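Local structure of hypoxanthine phosphoribosyltransferase (Bacillus anthracis, 4QYI) at residues Phe33-Ser47 and Ile88-Asp102. The protein probably salvages purines by transferring the phosphoribosyl group of PRPP to hypoxanthine or guanine in a magnesium-dependent reaction. Residues are numbered along the deposited sequence; the frame is centred on the assembly and turned at random.
Sequences FEGEEIVVIAVLKGS and IDVNITGKNVIVVED. With MG (magnesium ion), chain F; PO4 (phosphate ion), chain G.
F33 lays its ring beside the side chain of N96, F33 CD1 3.7 Å from N96 CG, where parallel strands 38-43 and 96-101 of the phosphoribosyltransferase core sheet begin. E36 and E37 share the N96 amide. Its ND2 gives one hydrogen to E36 OE2 (2.8 Å), reached from above the carboxylate plane, and the other to E37 O; both acceptors lie nearly in the amide plane, so the group's rotation is fixed. I38 sends CG2 to I98 CD1, which also meets the F33 ring.

From V39 to V43 five backbone hydrogen bonds join the strands, starting with V39 N to N96 O (2.8 Å); beta-branched V39, V40 and I41 suit this extended backbone. V39 CG1 meets I92 CG2; on the other face V40 CG1 presses V100 CG2 (3.6 Å). I41, on the V39 face, has CG1 beside its backbone N (chi1 -62°), and I41 CD1 lies 3.7 Å from V97 CG1. It also touches I88 and I92, and F117 of helix 108-118 packs against all three.

V43 CG1 lies against E101 OE1 (3.4 Å), an apolar wall beside the metal-binding carboxylate. K45 N, after a cis peptide, and G46 N hydrogen-bond phosphate O1 and O4, consistent with a pyrophosphate pocket. G46, lacking a side chain, leaves room for D102. S47 OG donates a hydrogen bond to V43 O. Magnesium is held by E101 OE2 at 2.1 Å, D102 OD1 at 2.0 Å and four waters, one bridging D102 OD2 to phosphate O4.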
ATOM      1  N   PHE A  33      12.415  16.439  10.975  1.00 54.67           N
ATOM      2  CA  PHE A  33      11.107  17.017  11.264  1.00 55.09           C
ATOM      3  C   PHE A  33      10.746  16.897  12.714  1.00 54.61           C
ATOM      4  O   PHE A  33       9.605  16.561  13.068  1.00 58.27           O
ATOM      5  CB  PHE A  33      10.041  16.351  10.375  1.00 54.17           C
ATOM      6  CG  PHE A  33      10.287  16.571   8.921  1.00 55.02           C
ATOM      7  CD1 PHE A  33       9.917  17.766   8.337  1.00 56.19           C
ATOM      8  CD2 PHE A  33      10.931  15.617   8.148  1.00 55.54           C
ATOM      9  CE1 PHE A  33      10.169  17.993   7.009  1.00 57.49           C
ATOM     10  CE2 PHE A  33      11.191  15.843   6.806  1.00 57.23           C
ATOM     11  CZ  PHE A  33      10.811  17.039   6.235  1.00 58.30           C
ATOM     12  N   GLU A  34      11.738  17.160  13.553  1.00 58.61           N
ATOM     13  CA  GLU A  34      11.569  17.096  14.983  1.00 58.08           C
ATOM     14  C   GLU A  34      10.418  17.995  15.416  1.00 55.69           C
ATOM     15  O   GLU A  34      10.342  19.147  15.020  1.00 54.27           O
ATOM     16  CB  GLU A  34      12.856  17.541  15.680  1.00 62.98           C
ATOM     17  CG  GLU A  34      12.781  17.408  17.188  1.00 67.28           C
ATOM     18  CD  GLU A  34      14.029  17.918  17.890  1.00 71.68           C
ATOM     19  OE1 GLU A  34      14.964  18.364  17.200  1.00 72.72           O
ATOM     20  OE2 GLU A  34      14.071  17.877  19.130  1.00 75.56           O
ATOM     21  N   GLY A  35       9.487  17.438  16.183  1.00 55.98           N
ATOM     22  CA  GLY A  35       8.342  18.189  16.686  1.00 54.99           C
ATOM     23  C   GLY A  35       7.244  18.543  15.687  1.00 58.02           C
ATOM     24  O   GLY A  35       6.375  19.351  16.003  1.00 58.17           O
ATOM     25  N   GLU A  36       7.228  17.923  14.510  1.00 54.77           N
ATOM     26  CA  GLU A  36       6.196  18.246  13.527  1.00 58.84           C
ATOM     27  C   GLU A  36       5.482  17.053  12.928  1.00 55.10           C
ATOM     28  O   GLU A  36       5.990  15.944  12.915  1.00 56.56           O
ATOM     29  CB  GLU A  36       6.784  19.069  12.377  1.00 58.63           C
ATOM     30  CG  GLU A  36       7.512  20.314  12.862  1.00 64.56           C
ATOM     31  CD  GLU A  36       7.825  21.305  11.770  1.00 67.49           C
ATOM     32  OE1 GLU A  36       8.939  21.847  11.819  1.00 69.72           O
ATOM     33  OE2 GLU A  36       6.974  21.550  10.871  1.00 72.67           O
ATOM     34  N   GLU A  37       4.288  17.325  12.421  1.00 57.46           N
ATOM     35  CA  GLU A  37       3.468  16.341  11.712  1.00 57.70           C
ATOM     36  C   GLU A  37       4.053  16.196  10.308  1.00 57.39           C
ATOM     37  O   GLU A  37       4.695  17.116   9.810  1.00 54.43           O
ATOM     38  CB  GLU A  37       2.030  16.830  11.603  1.00 60.49           C
ATOM     39  CG  GLU A  37       1.409  17.155  12.954  1.00 66.80           C
ATOM     40  CD  GLU A  37      -0.004  17.695  12.826  1.00 70.72           C
ATOM     41  OE1 GLU A  37      -0.640  17.473  11.774  1.00 78.62           O
ATOM     42  OE2 GLU A  37      -0.475  18.343  13.784  1.00 78.05           O
ATOM     43  N   ILE A  38       3.834  15.043   9.682  1.00 54.23           N
ATOM     44  CA  ILE A  38       4.336  14.779   8.347  1.00 56.66           C
ATOM     45  C   ILE A  38       3.262  14.149   7.490  1.00 55.03           C
ATOM     46  O   ILE A  38       2.443  13.385   7.983  1.00 53.77           O
ATOM     47  CB  ILE A  38       5.500  13.768   8.385  1.00 59.02           C
ATOM     48  CG1 ILE A  38       6.648  14.309   9.235  1.00 59.02           C
ATOM     49  CG2 ILE A  38       6.010  13.473   6.981  1.00 60.69           C
ATOM     50  CD1 ILE A  38       7.698  13.256   9.533  1.00 60.87           C
ATOM     51  N   VAL A  39       3.260  14.494   6.200  1.00 49.78           N
ATOM     52  CA  VAL A  39       2.365  13.874   5.245  1.00 46.01           C
ATOM     53  C   VAL A  39       3.267  13.024   4.343  1.00 45.24           C
ATOM     54  O   VAL A  39       4.234  13.523   3.758  1.00 44.90           O
ATOM     55  CB  VAL A  39       1.599  14.879   4.364  1.00 46.63           C
ATOM     56  CG1 VAL A  39       0.789  14.143   3.288  1.00 46.37           C
ATOM     57  CG2 VAL A  39       0.696  15.762   5.218  1.00 47.88           C
ATOM     58  N   VAL A  40       2.960  11.742   4.264  1.00 44.06           N
ATOM     59  CA  VAL A  40       3.706  10.828   3.415  1.00 48.12           C
ATOM     60  C   VAL A  40       2.849  10.526   2.192  1.00 47.07           C
ATOM     61  O   VAL A  40       1.690  10.157   2.312  1.00 49.68           O
ATOM     62  CB  VAL A  40       4.068   9.526   4.137  1.00 48.07           C
ATOM     63  CG1 VAL A  40       4.634   8.505   3.170  1.00 51.29           C
ATOM     64  CG2 VAL A  40       5.071   9.799   5.226  1.00 52.36           C
ATOM     65  N   ILE A  41       3.405  10.760   1.009  1.00 48.07           N
ATOM     66  CA  ILE A  41       2.696  10.471  -0.218  1.00 43.60           C
ATOM     67  C   ILE A  41       3.466   9.407  -0.961  1.00 45.29           C
ATOM     68  O   ILE A  41       4.567   9.642  -1.474  1.00 48.87           O
ATOM     69  CB  ILE A  41       2.525  11.698  -1.113  1.00 44.72           C
ATOM     70  CG1 ILE A  41       1.690  12.762  -0.399  1.00 42.67           C
ATOM     71  CG2 ILE A  41       1.810  11.306  -2.407  1.00 43.23           C
ATOM     72  CD1 ILE A  41       1.656  14.050  -1.165  1.00 44.86           C
ATOM     73  N   ALA A  42       2.860   8.232  -1.038  1.00 45.69           N
ATOM     74  CA  ALA A  42       3.478   7.096  -1.718  1.00 48.33           C
ATOM     75  C   ALA A  42       3.045   6.964  -3.177  1.00 48.22           C
ATOM     76  O   ALA A  42       1.863   7.072  -3.500  1.00 49.57           O
ATOM     77  CB  ALA A  42       3.142   5.834  -0.953  1.00 49.15           C
ATOM     78  N   VAL A  43       4.014   6.757  -4.065  1.00 49.26           N
ATOM     79  CA  VAL A  43       3.727   6.623  -5.487  1.00 49.64           C
ATOM     80  C   VAL A  43       3.371   5.148  -5.764  1.00 50.21           C
ATOM     81  O   VAL A  43       4.223   4.261  -5.709  1.00 49.47           O
ATOM     82  CB  VAL A  43       4.904   7.089  -6.378  1.00 49.80           C
ATOM     83  CG1 VAL A  43       4.499   7.089  -7.839  1.00 52.37           C
ATOM     84  CG2 VAL A  43       5.353   8.497  -6.013  1.00 51.91           C
ATOM     85  N   LEU A  44       2.095   4.892  -6.012  1.00 49.00           N
ATOM     86  CA  LEU A  44       1.642   3.537  -6.344  1.00 51.57           C
ATOM     87  C   LEU A  44       2.175   3.079  -7.710  1.00 53.21           C
ATOM     88  O   LEU A  44       2.535   3.901  -8.545  1.00 50.98           O
ATOM     89  CB  LEU A  44       0.130   3.494  -6.372  1.00 50.45           C
ATOM     90  CG  LEU A  44      -0.528   3.656  -5.021  1.00 49.01           C
ATOM     91  CD1 LEU A  44      -2.024   3.781  -5.206  1.00 49.94           C
ATOM     92  CD2 LEU A  44      -0.195   2.468  -4.135  1.00 53.12           C
ATOM     93  N   LYS A  45       2.288   1.766  -7.921  1.00 56.33           N
ATOM     94  CA  LYS A  45       1.943   0.758  -6.920  1.00 55.93           C
ATOM     95  C   LYS A  45       3.150   0.271  -6.145  1.00 54.80           C
ATOM     96  O   LYS A  45       3.027  -0.119  -4.989  1.00 53.26           O
ATOM     97  CB  LYS A  45       1.372  -0.473  -7.622  1.00 60.29           C
ATOM     98  CG  LYS A  45       0.074  -0.218  -8.361  1.00 63.36           C
ATOM     99  CD  LYS A  45      -0.379  -1.395  -9.229  1.00 67.51           C
ATOM    100  CE  LYS A  45      -1.625  -0.985 -10.002  1.00 68.07           C
ATOM    101  NZ  LYS A  45      -2.146  -2.073 -10.859  1.00 67.35           N
ATOM    102  N   GLY A  46       4.316   0.363  -6.773  1.00 54.01           N
ATOM    103  CA  GLY A  46       5.547  -0.191  -6.243  1.00 56.99           C
ATOM    104  C   GLY A  46       6.123   0.226  -4.913  1.00 59.36           C
ATOM    105  O   GLY A  46       6.927  -0.497  -4.336  1.00 65.25           O
ATOM    106  N   SER A  47       5.734   1.378  -4.413  1.00 54.14           N
ATOM    107  CA  SER A  47       6.266   1.831  -3.177  1.00 52.53           C
ATOM    108  C   SER A  47       5.413   1.425  -1.980  1.00 50.57           C
ATOM    109  O   SER A  47       5.817   1.700  -0.847  1.00 49.20           O
ATOM    110  CB  SER A  47       6.313   3.354  -3.215  1.00 52.30           C
ATOM    111  OG  SER A  47       4.998   3.849  -3.128  1.00 54.45           O
ATOM    112  N   ILE A  88      -3.897  13.428  -5.198  1.00 38.47           N
ATOM    113  CA  ILE A  88      -4.061  13.298  -3.764  1.00 42.59           C
ATOM    114  C   ILE A  88      -5.385  13.865  -3.258  1.00 41.48           C
ATOM    115  O   ILE A  88      -5.933  14.818  -3.819  1.00 41.84           O
ATOM    116  CB  ILE A  88      -2.897  13.940  -3.003  1.00 42.83           C
ATOM    117  CG1 ILE A  88      -2.761  15.418  -3.351  1.00 46.63           C
ATOM    118  CG2 ILE A  88      -1.589  13.223  -3.323  1.00 44.99           C
ATOM    119  CD1 ILE A  88      -1.824  16.146  -2.397  1.00 50.14           C
ATOM    120  N   ASP A  89      -5.856  13.291  -2.164  1.00 40.84           N
ATOM    121  CA  ASP A  89      -7.060  13.731  -1.498  1.00 40.54           C
ATOM    122  C   ASP A  89      -6.741  14.626  -0.318  1.00 42.20           C
ATOM    123  O   ASP A  89      -7.533  15.472   0.023  1.00 43.69           O
ATOM    124  CB  ASP A  89      -7.783  12.530  -0.895  1.00 42.22           C
ATOM    125  CG  ASP A  89      -8.153  11.517  -1.926  1.00 44.79           C
ATOM    126  OD1 ASP A  89      -8.780  11.922  -2.909  1.00 42.88           O
ATOM    127  OD2 ASP A  89      -7.827  10.324  -1.743  1.00 48.25           O
ATOM    128  N   VAL A  90      -5.608  14.406   0.332  1.00 43.38           N
ATOM    129  CA  VAL A  90      -5.279  15.166   1.540  1.00 43.68           C
ATOM    130  C   VAL A  90      -4.741  16.541   1.268  1.00 43.15           C
ATOM    131  O   VAL A  90      -4.218  16.836   0.195  1.00 40.84           O
ATOM    132  CB  VAL A  90      -4.261  14.438   2.420  1.00 47.17           C
ATOM    133  CG1 VAL A  90      -4.839  13.129   2.918  1.00 47.89           C
ATOM    134  CG2 VAL A  90      -2.945  14.206   1.668  1.00 47.41           C
ATOM    135  N   ASN A  91      -4.894  17.397   2.266  1.00 42.95           N
ATOM    136  CA  ASN A  91      -4.394  18.746   2.206  1.00 44.47           C
ATOM    137  C   ASN A  91      -2.912  18.814   2.553  1.00 44.76           C
ATOM    138  O   ASN A  91      -2.530  18.478   3.664  1.00 45.11           O
ATOM    139  CB  ASN A  91      -5.155  19.600   3.225  1.00 45.61           C
ATOM    140  CG  ASN A  91      -4.647  21.021   3.280  1.00 47.80           C
ATOM    141  OD1 ASN A  91      -4.036  21.517   2.336  1.00 47.92           O
ATOM    142  ND2 ASN A  91      -4.834  21.654   4.423  1.00 45.75           N
ATOM    143  N   ILE A  92      -2.058  19.221   1.619  1.00 43.90           N
ATOM    144  CA  ILE A  92      -0.638  19.367   1.933  1.00 45.53           C
ATOM    145  C   ILE A  92      -0.199  20.837   1.995  1.00 49.24           C
ATOM    146  O   ILE A  92       0.984  21.131   2.172  1.00 51.91           O
ATOM    147  CB  ILE A  92       0.265  18.648   0.945  1.00 45.07           C
ATOM    148  CG1 ILE A  92       0.101  19.219  -0.470  1.00 46.02           C
ATOM    149  CG2 ILE A  92      -0.016  17.152   0.971  1.00 47.42           C
ATOM    150  CD1 ILE A  92       1.048  18.596  -1.470  1.00 45.92           C
ATOM    151  N   THR A  93      -1.145  21.760   1.856  1.00 47.22           N
ATOM    152  CA  THR A  93      -0.823  23.188   1.920  1.00 49.71           C
ATOM    153  C   THR A  93      -0.268  23.539   3.313  1.00 49.04           C
ATOM    154  O   THR A  93      -0.921  23.317   4.326  1.00 46.22           O
ATOM    155  CB  THR A  93      -2.044  24.059   1.579  1.00 48.79           C
ATOM    156  OG1 THR A  93      -2.447  23.768   0.247  1.00 46.00           O
ATOM    157  CG2 THR A  93      -1.724  25.536   1.678  1.00 49.85           C
ATOM    158  N   GLY A  94       0.952  24.069   3.333  1.00 48.58           N
ATOM    159  CA  GLY A  94       1.639  24.425   4.594  1.00 49.40           C
ATOM    160  C   GLY A  94       2.105  23.214   5.394  1.00 51.58           C
ATOM    161  O   GLY A  94       2.472  23.345   6.551  1.00 49.00           O
ATOM    162  N   LYS A  95       2.118  22.034   4.779  1.00 46.53           N
ATOM    163  CA  LYS A  95       2.540  20.827   5.476  1.00 48.55           C
ATOM    164  C   LYS A  95       3.912  20.354   5.045  1.00 47.53           C
ATOM    165  O   LYS A  95       4.457  20.781   4.021  1.00 47.38           O
ATOM    166  CB  LYS A  95       1.567  19.688   5.196  1.00 48.85           C
ATOM    167  CG  LYS A  95       0.104  20.001   5.469  1.00 50.25           C
ATOM    168  CD  LYS A  95      -0.169  20.352   6.905  1.00 57.83           C
ATOM    169  CE  LYS A  95      -1.632  20.727   7.072  1.00 64.51           C
ATOM    170  NZ  LYS A  95      -1.901  21.242   8.436  1.00 83.20           N
ATOM    171  N   ASN A  96       4.461  19.469   5.867  1.00 47.69           N
ATOM    172  CA  ASN A  96       5.730  18.815   5.573  1.00 48.48           C
ATOM    173  C   ASN A  96       5.385  17.574   4.783  1.00 46.47           C
ATOM    174  O   ASN A  96       4.662  16.713   5.273  1.00 50.07           O
ATOM    175  CB  ASN A  96       6.407  18.425   6.856  1.00 49.13           C
ATOM    176  CG  ASN A  96       6.789  19.628   7.671  1.00 51.57           C
ATOM    177  OD1 ASN A  96       7.383  20.569   7.148  1.00 54.45           O
ATOM    178  ND2 ASN A  96       6.501  19.592   8.949  1.00 50.76           N
ATOM    179  N   VAL A  97       5.919  17.466   3.576  1.00 45.17           N
ATOM    180  CA  VAL A  97       5.598  16.337   2.724  1.00 45.81           C
ATOM    181  C   VAL A  97       6.811  15.508   2.324  1.00 46.09           C
ATOM    182  O   VAL A  97       7.848  16.039   1.898  1.00 48.00           O
ATOM    183  CB  VAL A  97       4.956  16.831   1.413  1.00 45.07           C
ATOM    184  CG1 VAL A  97       4.572  15.661   0.524  1.00 45.67           C
ATOM    185  CG2 VAL A  97       3.743  17.701   1.694  1.00 46.00           C
ATOM    186  N   ILE A  98       6.678  14.199   2.473  1.00 48.78           N
ATOM    187  CA  ILE A  98       7.714  13.290   2.005  1.00 49.95           C
ATOM    188  C   ILE A  98       7.088  12.392   0.950  1.00 48.23           C
ATOM    189  O   ILE A  98       6.130  11.668   1.228  1.00 48.26           O
ATOM    190  CB  ILE A  98       8.320  12.451   3.116  1.00 53.21           C
ATOM    191  CG1 ILE A  98       8.956  13.396   4.132  1.00 54.27           C
ATOM    192  CG2 ILE A  98       9.367  11.508   2.523  1.00 55.99           C
ATOM    193  CD1 ILE A  98       9.454  12.711   5.344  1.00 61.62           C
ATOM    194  N   VAL A  99       7.655  12.420  -0.243  1.00 48.00           N
ATOM    195  CA  VAL A  99       7.154  11.598  -1.347  1.00 48.33           C
ATOM    196  C   VAL A  99       8.013  10.354  -1.361  1.00 48.69           C
ATOM    197  O   VAL A  99       9.249  10.430  -1.448  1.00 52.56           O
ATOM    198  CB  VAL A  99       7.233  12.334  -2.682  1.00 46.75           C
ATOM    199  CG1 VAL A  99       6.712  11.469  -3.828  1.00 47.18           C
ATOM    200  CG2 VAL A  99       6.439  13.619  -2.591  1.00 47.69           C
ATOM    201  N   VAL A 100       7.340   9.216  -1.296  1.00 47.81           N
ATOM    202  CA  VAL A 100       8.003   7.919  -1.207  1.00 48.68           C
ATOM    203  C   VAL A 100       7.943   7.111  -2.499  1.00 47.65           C
ATOM    204  O   VAL A 100       6.873   6.890  -3.039  1.00 47.72           O
ATOM    205  CB  VAL A 100       7.394   7.130  -0.029  1.00 48.16           C
ATOM    206  CG1 VAL A 100       7.927   5.714   0.040  1.00 49.27           C
ATOM    207  CG2 VAL A 100       7.678   7.848   1.277  1.00 49.10           C
ATOM    208  N   GLU A 101       9.115   6.725  -2.991  1.00 49.29           N
ATOM    209  CA  GLU A 101       9.255   5.913  -4.180  1.00 52.44           C
ATOM    210  C   GLU A 101      10.027   4.657  -3.917  1.00 55.05           C
ATOM    211  O   GLU A 101      10.756   4.540  -2.925  1.00 57.84           O
ATOM    212  CB  GLU A 101      10.024   6.654  -5.283  1.00 53.41           C
ATOM    213  CG  GLU A 101       9.171   7.447  -6.233  1.00 52.41           C
ATOM    214  CD  GLU A 101       8.416   6.570  -7.240  1.00 54.20           C
ATOM    215  OE1 GLU A 101       7.897   7.161  -8.202  1.00 53.41           O
ATOM    216  OE2 GLU A 101       8.361   5.311  -7.127  1.00 52.19           O
ATOM    217  N   ASP A 102       9.842   3.700  -4.815  1.00 56.16           N
ATOM    218  CA  ASP A 102      10.583   2.456  -4.762  1.00 59.20           C
ATOM    219  C   ASP A 102      11.900   2.677  -5.491  1.00 59.87           C
ATOM    220  O   ASP A 102      12.942   2.226  -5.050  1.00 62.40           O
ATOM    221  CB  ASP A 102       9.796   1.306  -5.416  1.00 60.45           C
ATOM    222  CG  ASP A 102       9.276   1.651  -6.809  1.00 60.27           C
ATOM    223  OD1 ASP A 102       8.998   2.825  -7.118  1.00 60.72           O
ATOM    224  OD2 ASP A 102       9.101   0.715  -7.600  1.00 66.37           O
TER
HETATM  225 MG    MG F 201       7.671   3.711  -8.299  1.00 55.47          MG
HETATM  226  P   PO4 G 202       4.641   0.719 -10.320  0.80 98.13           P
HETATM  227  O1  PO4 G 202       3.186   0.840 -10.721  0.80 80.78           O
HETATM  228  O2  PO4 G 202       4.859  -0.659  -9.755  0.80 65.24           O
HETATM  229  O3  PO4 G 202       5.578   0.898 -11.497  0.80 79.67           O
HETATM  230  O4  PO4 G 202       4.941   1.779  -9.280  0.80 88.50           O
HETATM  231  O   HOH W   1       2.892  18.529   8.046  1.00 55.41           O
HETATM  232  O   HOH W   2       6.056   3.590  -7.455  1.00 47.58           O
HETATM  233  O   HOH W   3       7.412   2.029  -9.489  1.00 56.28           O
HETATM  234  O   HOH W   4       9.645   4.333  -9.313  1.00 47.33           O
HETATM  235  O   HOH W   5       6.943   5.393  -9.523  1.00 56.93           O